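PDB 4GPV: putative cell adhesion protein from Bacteroides eggerthii, which probably serves as a structural subunit of a FimA-like pilus, a surface fibre thought to help the bacterium adhere to its surroundings. Local coordinates for residues Val156-Gln161 / His291-Gly296; Leu186-Lys191 / Phe249-Asn254; Asn11-Gln16 / Leu54-Gly59; Thr81-Ala86 / Val139-Gly144. All coordinates share one frame; numbering follows the deposited sequence. Where two conformers were deposited one is given.

Contact 1 of 4, residues Val156-Gln161 / His291-Gly296; sequences VAAKIQ and HTIEPG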
loop_
_atom_site.group_PDB
_atom_site.type_symbol
_atom_site.label_atom_id
_atom_site.label_comp_id
_atom_site.label_asym_id
_atom_site.label_seq_id
_atom_site.Cartn_x
_atom_site.Cartn_y
_atom_site.Cartn_z
ATOM N N VAL A 156 1.391 5.996 3.410
ATOM C CA VAL A 156 1.154 6.273 1.995
ATOM C C VAL A 156 0.472 5.049 1.371
ATOM O O VAL A 156 -0.322 5.200 0.447
ATOM C CB VAL A 156 2.516 6.595 1.307
ATOM C CG1 VAL A 156 2.386 6.662 -0.223
ATOM C CG2 VAL A 156 3.092 7.889 1.866
ATOM N N ALA A 157 0.864 3.857 1.814
ATOM C CA ALA A 157 0.315 2.596 1.303
ATOM C C ALA A 157 -0.973 2.157 2.030
ATOM O O ALA A 157 -1.392 2.738 3.034
ATOM C CB ALA A 157 1.370 1.504 1.439
ATOM N N ALA A 158 -1.557 1.068 1.510
ATOM C CA ALA A 158 -2.623 0.276 2.097
ATOM C C ALA A 158 -2.037 -1.101 2.391
ATOM O O ALA A 158 -1.030 -1.497 1.775
ATOM C CB ALA A 158 -3.806 0.168 1.116
ATOM N N LYS A 159 -2.670 -1.854 3.265
ATOM C CA LYS A 159 -2.234 -3.195 3.597
ATOM C C LYS A 159 -3.376 -4.163 3.299
ATOM O O LYS A 159 -4.536 -3.860 3.624
ATOM C CB LYS A 159 -1.860 -3.237 5.092
ATOM C CG LYS A 159 -1.323 -4.574 5.570
ATOM C CD LYS A 159 -0.790 -4.427 7.007
ATOM C CE LYS A 159 -1.667 -4.992 8.068
ATOM N NZ LYS A 159 -1.068 -4.798 9.422
ATOM N N ILE A 160 -3.049 -5.312 2.694
ATOM C CA ILE A 160 -4.066 -6.341 2.390
ATOM C C ILE A 160 -3.629 -7.633 3.067
ATOM O O ILE A 160 -2.547 -8.110 2.761
ATOM C CB ILE A 160 -4.244 -6.526 0.855
ATOM C CG1 ILE A 160 -4.718 -5.208 0.189
ATOM C CG2 ILE A 160 -5.250 -7.689 0.554
ATOM C CD1 ILE A 160 -4.600 -5.233 -1.346
ATOM N N GLN A 161 -4.476 -8.218 3.940
ATOM C CA GLN A 161 -4.167 -9.482 4.617
ATOM C C GLN A 161 -5.085 -10.560 4.088
ATOM O O GLN A 161 -6.262 -10.285 3.861
ATOM C CB GLN A 161 -4.387 -9.361 6.142
ATOM C CG GLN A 161 -3.261 -8.616 6.839
ATOM C CD GLN A 161 -3.590 -8.353 8.287
ATOM O OE1 GLN A 161 -4.387 -7.473 8.622
ATOM N NE2 GLN A 161 -2.988 -9.124 9.165
ATOM N N HIS A 291 -15.296 -2.646 -1.966
ATOM C CA HIS A 291 -14.190 -1.788 -1.580
ATOM C C HIS A 291 -13.199 -1.677 -2.682
ATOM O O HIS A 291 -12.796 -2.694 -3.242
ATOM C CB HIS A 291 -13.404 -2.303 -0.341
ATOM C CG HIS A 291 -14.215 -2.524 0.891
ATOM N ND1 HIS A 291 -14.410 -1.525 1.807
ATOM C CD2 HIS A 291 -14.846 -3.643 1.313
ATOM C CE1 HIS A 291 -15.154 -2.060 2.762
ATOM N NE2 HIS A 291 -15.439 -3.334 2.501
ATOM N N THR A 292 -12.721 -0.454 -2.930
ATOM C CA THR A 292 -11.571 -0.258 -3.795
ATOM C C THR A 292 -10.394 -0.050 -2.831
ATOM O O THR A 292 -10.591 -0.125 -1.607
ATOM C CB THR A 292 -11.780 0.849 -4.834
ATOM O OG1 THR A 292 -12.040 2.071 -4.146
ATOM C CG2 THR A 292 -12.926 0.533 -5.800
ATOM N N ILE A 293 -9.182 0.193 -3.323
ATOM C CA ILE A 293 -8.065 0.314 -2.384
ATOM C C ILE A 293 -7.769 1.768 -2.108
ATOM O O ILE A 293 -7.496 2.525 -3.029
ATOM C CB ILE A 293 -6.796 -0.408 -2.926
ATOM C CG1 ILE A 293 -7.027 -1.912 -3.188
ATOM C CG2 ILE A 293 -5.568 -0.148 -2.052
ATOM C CD1 ILE A 293 -7.369 -2.780 -1.932
ATOM N N GLU A 294 -7.748 2.135 -0.816
ATOM C CA GLU A 294 -7.425 3.490 -0.373
ATOM C C GLU A 294 -6.158 3.493 0.448
ATOM O O GLU A 294 -5.968 2.565 1.237
ATOM C CB GLU A 294 -8.535 4.042 0.527
ATOM C CG GLU A 294 -9.888 4.233 -0.104
ATOM C CD GLU A 294 -10.789 4.871 0.930
ATOM O OE1 GLU A 294 -10.538 6.042 1.305
ATOM O OE2 GLU A 294 -11.638 4.141 1.484
ATOM N N PRO A 295 -5.330 4.552 0.364
ATOM C CA PRO A 295 -4.159 4.632 1.247
ATOM C C PRO A 295 -4.598 4.704 2.691
ATOM O O PRO A 295 -5.692 5.207 2.963
ATOM C CB PRO A 295 -3.486 5.968 0.869
ATOM C CG PRO A 295 -4.241 6.518 -0.230
ATOM C CD PRO A 295 -5.455 5.738 -0.514
ATOM N N GLY A 296 -3.784 4.195 3.603
ATOM C CA GLY A 296 -4.099 4.296 5.028
ATOM C C GLY A 296 -5.237 3.407 5.485
ATOM O O GLY A 296 -5.825 3.656 6.542
#
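I293 supplies most of the apolar contact, sending two branches to different residues of strand 158-161. Its CG2 methyl, anti to the backbone N, rests against A158 CB at 3.6 Å. The longer branch starts beside that N (chi1 -59°) and carries I293 CD1 to within 3.7 Å of I160 CD1. The two isoleucine side chains cross at about a right angle and meet through these terminal methyls.

Carbon also packs closely on carbonyl oxygen. A158 CB lies 3.2 Å from E294 O, and the proline ring brings P295 CB to 3.3 Å from V156 O, while CG of the same ring stays farther off.

The polar link is a single backbone hydrogen bond, from G296 N to A157 O at 2.9 Å. It is nearly straight (171° at the hydrogen). The E294 carboxylate forms a salt bridge with K297.

The loop packs against strand 146-169 and then continues as strand 297-306, the parallel neighbour whose K297 and Y299 pair with K159. On its other edge strand 146-169 pairs with antiparallel strand 247-251, through A158 with T251 and I160 with F249. I293 also touches T251 and Y299, tying both flanking strands to the loop within the transthyretin-like C-terminal domain.

Contact 2 of 4, residues Leu186-Lys191 / Phe249-Asn254; sequences LFAGKK and FYTFGN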
loop_
_atom_site.group_PDB
_atom_site.type_symbol
_atom_site.label_atom_id
_atom_site.label_comp_id
_atom_site.label_asym_id
_atom_site.label_seq_id
_atom_site.Cartn_x
_atom_site.Cartn_y
_atom_site.Cartn_z
ATOM N N LEU A 186 -2.650 -9.022 -7.956
ATOM C CA LEU A 186 -2.643 -8.636 -9.364
ATOM C C LEU A 186 -2.989 -7.182 -9.467
ATOM O O LEU A 186 -3.923 -6.717 -8.784
ATOM C CB LEU A 186 -3.631 -9.509 -10.197
ATOM C CG LEU A 186 -3.609 -11.031 -9.955
ATOM C CD1 LEU A 186 -4.671 -11.740 -10.873
ATOM C CD2 LEU A 186 -2.193 -11.610 -10.189
ATOM N N PHE A 187 -2.237 -6.426 -10.304
ATOM C CA PHE A 187 -2.531 -5.016 -10.568
ATOM C C PHE A 187 -2.497 -4.179 -9.315
ATOM O O PHE A 187 -3.423 -3.428 -9.026
ATOM C CB PHE A 187 -3.887 -4.834 -11.300
ATOM C CG PHE A 187 -3.963 -5.763 -12.483
ATOM C CD1 PHE A 187 -3.039 -5.671 -13.513
ATOM C CD2 PHE A 187 -4.885 -6.803 -12.507
ATOM C CE1 PHE A 187 -3.048 -6.589 -14.564
ATOM C CE2 PHE A 187 -4.895 -7.720 -13.551
ATOM C CZ PHE A 187 -3.971 -7.611 -14.575
ATOM N N ALA A 188 -1.363 -4.253 -8.616
ATOM C CA ALA A 188 -1.050 -3.341 -7.518
ATOM C C ALA A 188 -0.748 -1.976 -8.143
ATOM O O ALA A 188 0.050 -1.936 -9.081
ATOM C CB ALA A 188 0.191 -3.846 -6.787
ATOM N N GLY A 189 -1.343 -0.889 -7.646
ATOM C CA GLY A 189 -1.058 0.439 -8.194
ATOM C C GLY A 189 0.424 0.779 -8.070
ATOM O O GLY A 189 1.022 0.589 -7.006
ATOM N N LYS A 190 1.039 1.264 -9.169
ATOM C CA LYS A 190 2.474 1.565 -9.148
ATOM C C LYS A 190 2.845 2.845 -8.364
ATOM O O LYS A 190 3.848 2.841 -7.658
ATOM C CB LYS A 190 2.994 1.721 -10.595
ATOM C CG LYS A 190 4.416 2.314 -10.701
ATOM C CD LYS A 190 4.987 2.204 -12.103
ATOM C CE LYS A 190 6.414 2.700 -12.165
ATOM N NZ LYS A 190 7.132 2.123 -13.332
ATOM N N LYS A 191 2.019 3.899 -8.482
ATOM C CA LYS A 191 2.316 5.237 -7.964
ATOM C C LYS A 191 1.858 5.491 -6.559
ATOM O O LYS A 191 0.691 5.314 -6.248
ATOM C CB LYS A 191 1.698 6.315 -8.864
ATOM C CG LYS A 191 2.488 6.618 -10.119
ATOM C CD LYS A 191 2.086 7.975 -10.696
ATOM C CE LYS A 191 2.834 8.299 -11.967
ATOM N NZ LYS A 191 2.644 9.719 -12.368
ATOM N N PHE A 249 0.159 -8.068 1.850
ATOM C CA PHE A 249 0.854 -7.272 0.839
ATOM C C PHE A 249 0.650 -5.813 1.138
ATOM O O PHE A 249 -0.399 -5.432 1.665
ATOM C CB PHE A 249 0.306 -7.566 -0.578
ATOM C CG PHE A 249 0.564 -8.948 -1.122
ATOM C CD1 PHE A 249 1.857 -9.359 -1.450
ATOM C CD2 PHE A 249 -0.491 -9.806 -1.404
ATOM C CE1 PHE A 249 2.088 -10.630 -1.981
ATOM C CE2 PHE A 249 -0.265 -11.059 -1.970
ATOM C CZ PHE A 249 1.018 -11.469 -2.251
ATOM N N TYR A 250 1.637 -4.990 0.803
ATOM C CA TYR A 250 1.486 -3.536 0.832
ATOM C C TYR A 250 1.244 -3.105 -0.585
ATOM O O TYR A 250 1.899 -3.624 -1.503
ATOM C CB TYR A 250 2.752 -2.826 1.373
ATOM C CG TYR A 250 3.110 -3.289 2.755
ATOM C CD1 TYR A 250 2.276 -3.022 3.843
ATOM C CD2 TYR A 250 4.270 -4.017 2.981
ATOM C CE1 TYR A 250 2.590 -3.488 5.121
ATOM C CE2 TYR A 250 4.617 -4.449 4.258
ATOM C CZ TYR A 250 3.769 -4.196 5.321
ATOM O OH TYR A 250 4.117 -4.670 6.556
ATOM N N THR A 251 0.347 -2.143 -0.791
ATOM C CA THR A 251 0.103 -1.691 -2.167
ATOM C C THR A 251 -0.302 -0.234 -2.131
ATOM O O THR A 251 -0.535 0.302 -1.056
ATOM C CB THR A 251 -0.983 -2.584 -2.838
ATOM O OG1 THR A 251 -1.028 -2.278 -4.247
ATOM C CG2 THR A 251 -2.380 -2.392 -2.232
ATOM N N PHE A 252 -0.406 0.396 -3.285
ATOM C CA PHE A 252 -0.849 1.775 -3.277
ATOM C C PHE A 252 -2.347 1.909 -3.697
ATOM O O PHE A 252 -2.976 0.952 -4.186
ATOM C CB PHE A 252 0.048 2.637 -4.176
ATOM C CG PHE A 252 1.446 2.826 -3.632
ATOM C CD1 PHE A 252 1.668 2.995 -2.261
ATOM C CD2 PHE A 252 2.536 2.901 -4.491
ATOM C CE1 PHE A 252 2.978 3.172 -1.762
ATOM C CE2 PHE A 252 3.840 3.098 -3.988
ATOM C CZ PHE A 252 4.039 3.250 -2.633
ATOM N N GLY A 253 -2.895 3.109 -3.500
ATOM C CA GLY A 253 -4.286 3.422 -3.805
ATOM C C GLY A 253 -4.679 3.039 -5.208
ATOM O O GLY A 253 -3.879 3.159 -6.128
ATOM N N ASN A 254 -5.875 2.508 -5.383
ATOM C CA ASN A 254 -6.335 2.111 -6.706
ATOM C C ASN A 254 -7.864 2.077 -6.715
ATOM O O ASN A 254 -8.436 1.117 -6.209
ATOM C CB ASN A 254 -5.765 0.735 -7.154
ATOM C CG ASN A 254 -6.125 0.382 -8.583
ATOM O OD1 ASN A 254 -6.645 1.204 -9.371
ATOM N ND2 ASN A 254 -5.905 -0.857 -8.947
HETATM O O HOH W 1 -3.328 -1.328 -5.445
#
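T251 and A188 meet closely, T251 OG1 lying 3.2 Å from A188 CB. The hydroxyl is swung anti to the backbone N (chi1 -170°), a setting that brings it beside A188 and onto a water that G189 N also binds.

That water is the polar link of the contact. It accepts from G189 N at 3.0 Å, donates to F252 O at 2.6 Å, and is hydrogen-bonded to T251 OG1 at 2.8 Å, bridging two segments whose touching parts run about perpendicular (92°).

Van der Waals packing centres on F252, which lies against the backbone of 189-191. Its CB lies 3.6 Å from G189 O, a buried oxygen that has no hydrogen-bonding partner, and its CD2 approaches K190 O at 3.4 Å near the plane of the ring, at the edge. Exchanging F252 for an alanine would probably open a gap beside the K190 and K191 backbone and strip cover from V156 and A157, which the side chain also touches. G189 suits the site, since a CB here would run into G253 O.

Around the contact, T261 OG1 bonds both F187 O and N254 ND2, and Q204 NE2 bonds both K191 O and G253 O. Strand 176-193 pairs with strand 207-209 by way of a G1 bulge, F187 and A188 facing Y208, whereas strand 247-251 pairs with strand 146-169. The contact therefore joins the two sheets.

Contact 3 of 4, residues Asn11-Gln16 / Leu54-Gly59; sequences NVPGEQ and LFREGG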
loop_
_atom_site.group_PDB
_atom_site.type_symbol
_atom_site.label_atom_id
_atom_site.label_comp_id
_atom_site.label_asym_id
_atom_site.label_seq_id
_atom_site.Cartn_x
_atom_site.Cartn_y
_atom_site.Cartn_z
ATOM N N ASN A 11 7.038 35.557 -0.996
ATOM C CA ASN A 11 8.156 34.616 -0.943
ATOM C C ASN A 11 9.428 35.243 -0.408
ATOM O O ASN A 11 10.493 34.619 -0.485
ATOM C CB ASN A 11 8.399 34.023 -2.325
ATOM C CG ASN A 11 7.413 32.932 -2.647
ATOM O OD1 ASN A 11 7.011 32.170 -1.777
ATOM N ND2 ASN A 11 7.020 32.820 -3.898
ATOM N N VAL A 12 9.332 36.461 0.149
ATOM C CA VAL A 12 10.523 37.142 0.663
ATOM C C VAL A 12 10.885 36.545 2.055
ATOM O O VAL A 12 9.984 36.182 2.820
ATOM C CB VAL A 12 10.422 38.696 0.671
ATOM C CG1 VAL A 12 9.951 39.242 -0.682
ATOM C CG2 VAL A 12 9.547 39.224 1.808
ATOM N N PRO A 13 12.186 36.417 2.391
ATOM C CA PRO A 13 12.531 35.845 3.701
ATOM C C PRO A 13 12.108 36.753 4.847
ATOM O O PRO A 13 12.119 37.987 4.709
ATOM C CB PRO A 13 14.053 35.695 3.642
ATOM C CG PRO A 13 14.501 36.636 2.607
ATOM C CD PRO A 13 13.394 36.748 1.608
ATOM N N GLY A 14 11.711 36.124 5.946
ATOM C CA GLY A 14 11.374 36.831 7.174
ATOM C C GLY A 14 12.609 36.900 8.049
ATOM O O GLY A 14 13.735 36.763 7.551
ATOM N N GLU A 15 12.414 37.103 9.352
ATOM C CA GLU A 15 13.509 37.141 10.313
ATOM C C GLU A 15 13.858 35.717 10.724
ATOM O O GLU A 15 12.994 34.845 10.646
ATOM C CB GLU A 15 13.112 37.983 11.542
ATOM C CG GLU A 15 14.290 38.707 12.169
ATOM C CD GLU A 15 14.041 39.459 13.466
ATOM O OE1 GLU A 15 12.941 39.320 14.052
ATOM O OE2 GLU A 15 14.964 40.183 13.905
ATOM N N GLN A 16 15.108 35.467 11.161
ATOM C CA GLN A 16 15.480 34.117 11.581
ATOM C C GLN A 16 14.484 33.594 12.606
ATOM O O GLN A 16 14.121 34.312 13.548
ATOM C CB GLN A 16 16.896 34.068 12.176
ATOM C CG GLN A 16 17.337 32.604 12.386
ATOM C CD GLN A 16 18.714 32.481 12.967
ATOM O OE1 GLN A 16 19.257 33.411 13.569
ATOM N NE2 GLN A 16 19.304 31.320 12.816
ATOM N N LEU A 54 9.843 23.248 4.439
ATOM C CA LEU A 54 9.146 24.425 4.922
ATOM C C LEU A 54 8.913 25.363 3.759
ATOM O O LEU A 54 9.845 25.614 3.003
ATOM C CB LEU A 54 9.942 25.144 6.028
ATOM C CG LEU A 54 10.207 24.357 7.313
ATOM C CD1 LEU A 54 11.189 25.135 8.232
ATOM C CD2 LEU A 54 8.932 24.084 8.048
ATOM N N PHE A 55 7.677 25.857 3.590
ATOM C CA PHE A 55 7.384 26.744 2.460
ATOM C C PHE A 55 6.797 28.051 2.888
ATOM O O PHE A 55 6.047 28.107 3.857
ATOM C CB PHE A 55 6.405 26.067 1.485
ATOM C CG PHE A 55 6.969 24.816 0.872
ATOM C CD1 PHE A 55 7.917 24.886 -0.142
ATOM C CD2 PHE A 55 6.578 23.566 1.326
ATOM C CE1 PHE A 55 8.462 23.720 -0.691
ATOM C CE2 PHE A 55 7.120 22.398 0.773
ATOM C CZ PHE A 55 8.055 22.482 -0.227
ATOM N N ARG A 56 7.099 29.100 2.118
ATOM C CA ARG A 56 6.546 30.431 2.336
ATOM C C ARG A 56 5.127 30.491 1.711
ATOM O O ARG A 56 4.712 29.536 1.042
ATOM C CB ARG A 56 7.486 31.497 1.770
ATOM C CG ARG A 56 8.837 31.435 2.455
ATOM C CD ARG A 56 9.838 32.477 2.007
ATOM N NE ARG A 56 11.073 32.248 2.751
ATOM C CZ ARG A 56 12.292 32.566 2.335
ATOM N NH1 ARG A 56 12.463 33.233 1.197
ATOM N NH2 ARG A 56 13.345 32.276 3.080
ATOM N N GLU A 57 4.399 31.611 1.935
ATOM C CA GLU A 57 3.029 31.815 1.443
ATOM C C GLU A 57 2.937 31.593 -0.078
ATOM O O GLU A 57 1.978 30.975 -0.551
ATOM C CB GLU A 57 2.536 33.227 1.836
ATOM C CG GLU A 57 1.119 33.597 1.405
ATOM C CD GLU A 57 -0.047 32.765 1.909
ATOM O OE1 GLU A 57 0.030 32.233 3.040
ATOM O OE2 GLU A 57 -1.065 32.684 1.183
ATOM N N GLY A 58 3.937 32.058 -0.811
ATOM C CA GLY A 58 3.970 31.920 -2.262
ATOM C C GLY A 58 4.555 30.639 -2.820
ATOM O O GLY A 58 4.839 30.574 -4.020
ATOM N N GLY A 59 4.776 29.652 -1.950
ATOM C CA GLY A 59 5.298 28.343 -2.333
ATOM C C GLY A 59 6.807 28.172 -2.376
ATOM O O GLY A 59 7.259 27.050 -2.571
#
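N11 and R56 grip each other's segments through backbone and side chain, and the close-packed part of the contact is built on this pair. The R56 chain runs extended from CG to NE (chi2 -178°), carrying its guanidinium past N11 to P13. There NH1 donates to N11 O at 2.9 Å, with the oxygen at the edge of the guanidinium and near its plane. Over one face of the same group sits P13 CA, 3.5 Å above the plane and over its centre, and P13 CB lies 3.5 Å from R56 NH2. NE turns to a salt bridge with D62, which helps to fix the guanidinium's rotation.

At the other end, the N11 amide lies against the type I turn from R56 to G59, itself closed by the 3.0 Å bond from G59 N to R56 O. N11 ND2 donates to G58 O at 3.1 Å; the acceptor is close to the amide plane, but the donor stands 63° out of the carbonyl plane. N11 OD1 is hydrogen-bonded by A60 N just beyond the turn. With the amide in this position, a CB on G58 would collide with N11 ND2.

The outer side is looser. V12 and E57 are exposed and hardly touch across the contact, and P13 covers the guanidinium from a largely solvent-facing position.

The N-terminal segment leads into strand 18-24, with E15 paired to T81. The turn follows strand 50-56, an antiparallel neighbour of strands 66-68 and 83-90, and R56 also touches A82.

Contact 4 of 4, residues Thr81-Ala86 / Val139-Gly144; sequences TAAKKA and VKFNGG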
loop_
_atom_site.group_PDB
_atom_site.type_symbol
_atom_site.label_atom_id
_atom_site.label_comp_id
_atom_site.label_asym_id
_atom_site.label_seq_id
_atom_site.Cartn_x
_atom_site.Cartn_y
_atom_site.Cartn_z
ATOM N N THR A 81 10.608 33.585 9.688
ATOM C CA THR A 81 9.228 33.873 10.098
ATOM C C THR A 81 8.284 33.927 8.885
ATOM O O THR A 81 7.060 34.076 9.055
ATOM C CB THR A 81 9.163 35.154 10.909
ATOM O OG1 THR A 81 9.786 36.216 10.179
ATOM C CG2 THR A 81 9.788 34.988 12.275
ATOM N N ALA A 82 8.840 33.728 7.674
ATOM C CA ALA A 82 8.057 33.653 6.446
ATOM C C ALA A 82 7.505 32.236 6.216
ATOM O O ALA A 82 6.647 32.077 5.345
ATOM C CB ALA A 82 8.885 34.096 5.251
ATOM N N ALA A 83 7.967 31.201 6.977
ATOM C CA ALA A 83 7.437 29.836 6.823
ATOM C C ALA A 83 5.938 29.808 7.145
ATOM O O ALA A 83 5.521 30.344 8.173
ATOM C CB ALA A 83 8.185 28.859 7.735
ATOM N N LYS A 84 5.136 29.179 6.259
ATOM C CA LYS A 84 3.678 29.057 6.409
ATOM C C LYS A 84 3.187 27.608 6.472
ATOM O O LYS A 84 2.136 27.350 7.061
ATOM C CB LYS A 84 2.966 29.744 5.236
ATOM C CG LYS A 84 3.142 31.272 5.229
ATOM C CD LYS A 84 2.415 31.994 6.375
ATOM C CE LYS A 84 0.908 31.965 6.266
ATOM N NZ LYS A 84 0.257 32.538 7.475
ATOM N N LYS A 85 3.920 26.682 5.833
ATOM C CA LYS A 85 3.536 25.267 5.774
ATOM C C LYS A 85 4.716 24.379 5.992
ATOM O O LYS A 85 5.799 24.665 5.475
ATOM C CB LYS A 85 2.935 24.945 4.391
ATOM C CG LYS A 85 1.491 25.387 4.170
ATOM C CD LYS A 85 0.457 24.443 4.803
ATOM C CE LYS A 85 0.198 23.175 4.037
ATOM N NZ LYS A 85 -0.709 22.286 4.796
ATOM N N ALA A 86 4.504 23.273 6.729
ATOM C CA ALA A 86 5.522 22.246 6.955
ATOM C C ALA A 86 4.992 20.931 6.422
ATOM O O ALA A 86 3.836 20.585 6.690
ATOM C CB ALA A 86 5.846 22.142 8.450
ATOM N N VAL A 139 2.145 26.483 9.779
ATOM C CA VAL A 139 3.173 27.044 10.667
ATOM C C VAL A 139 2.633 28.380 11.177
ATOM O O VAL A 139 2.276 29.223 10.355
ATOM C CB VAL A 139 4.533 27.199 9.952
ATOM C CG1 VAL A 139 5.551 27.886 10.855
ATOM C CG2 VAL A 139 5.050 25.834 9.496
ATOM N N LYS A 140 2.584 28.580 12.508
ATOM C CA LYS A 140 2.065 29.824 13.103
ATOM C C LYS A 140 3.065 30.437 14.071
ATOM O O LYS A 140 3.575 29.730 14.945
ATOM C CB LYS A 140 0.732 29.579 13.830
ATOM C CG LYS A 140 -0.423 29.266 12.882
ATOM C CD LYS A 140 -1.778 29.382 13.566
ATOM C CE LYS A 140 -2.276 28.094 14.180
ATOM N NZ LYS A 140 -3.536 28.301 14.946
ATOM N N PHE A 141 3.362 31.723 13.896
ATOM C CA PHE A 141 4.317 32.452 14.737
ATOM C C PHE A 141 3.642 33.467 15.666
ATOM O O PHE A 141 4.222 33.802 16.706
ATOM C CB PHE A 141 5.342 33.197 13.867
ATOM C CG PHE A 141 6.346 32.296 13.199
ATOM C CD1 PHE A 141 7.490 31.878 13.877
ATOM C CD2 PHE A 141 6.160 31.873 11.888
ATOM C CE1 PHE A 141 8.424 31.048 13.254
ATOM C CE2 PHE A 141 7.107 31.053 11.264
ATOM C CZ PHE A 141 8.227 30.638 11.954
ATOM N N ASN A 142 2.476 34.026 15.249
ATOM C CA ASN A 142 1.716 35.061 15.973
ATOM C C ASN A 142 2.601 36.285 16.370
ATOM O O ASN A 142 2.624 36.711 17.534
ATOM C CB ASN A 142 1.012 34.455 17.191
ATOM C CG ASN A 142 -0.314 33.829 16.851
ATOM O OD1 ASN A 142 -1.378 34.370 17.176
ATOM N ND2 ASN A 142 -0.285 32.691 16.165
ATOM N N GLY A 143 3.321 36.826 15.387
ATOM C CA GLY A 143 4.201 37.977 15.573
ATOM C C GLY A 143 5.579 37.682 16.140
ATOM O O GLY A 143 6.458 38.551 16.105
ATOM N N GLY A 144 5.771 36.459 16.642
ATOM C CA GLY A 144 7.023 36.026 17.244
ATOM C C GLY A 144 7.986 35.363 16.281
ATOM O O GLY A 144 7.730 35.281 15.081
#
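V139 N donates to K84 O at 2.9 Å and 166°, where the antiparallel pairing of strands 83-90 and 133-138 runs out. The chain then goes on to a type I' turn from F141 to G144, closed by a 3.1 Å bond from G144 N to F141 O.

V139 straddles the facing backbone. Its CG1, anti to the backbone N (chi1 175°), reaches A83 O at 3.6 Å, while CG2 packs on A86 CB at 3.9 Å. F141 faces T81 instead. T81 CA sits over one face of the ring, offset toward its rim, in a CH-pi contact of 4.0 Å to the centroid, and the two side chains cross at about a right angle. At the edge, F141 CE2 approaches A83 O, which lies in the ring plane, at 3.5 Å. Nearby, T81 CG2 rests 3.5 Å from G144 O, while its hydroxyl bonds E15 N. A serine in place of F141 would probably leave T81 CA without its aromatic partner and open a gap toward L19 and A147, which the ring also touches.

K84 and K85 form a classic beta bulge opposite F55 of strand 50-56, the other neighbour of strand 83-90. The turn connects strands 133-138 and 146-169 as a hairpin, and V139 and F141 pack on A147 and on L19 of strand 18-24.

Overall arrangement
The four contacts form two pairs set far apart along an elongated chain. Contacts 1 and 2 have centres 8 Å apart and are joined by probable hydrogen bonds from I160 N to F249 O (2.8 Å) and from N254 N to I293 O (2.9 Å). Contacts 3 and 4, with centres 9 Å apart, are linked likewise from K84 N to F55 O (2.8 Å) and from T81 N to E15 O (2.9 Å). Between the pairs, centres are 34 to 37 Å apart and nearest atoms about 14 to 19 Å. All four reach one large sheet, in which the long strand 146-169 runs from just after the turn of contact 4 into contact 1.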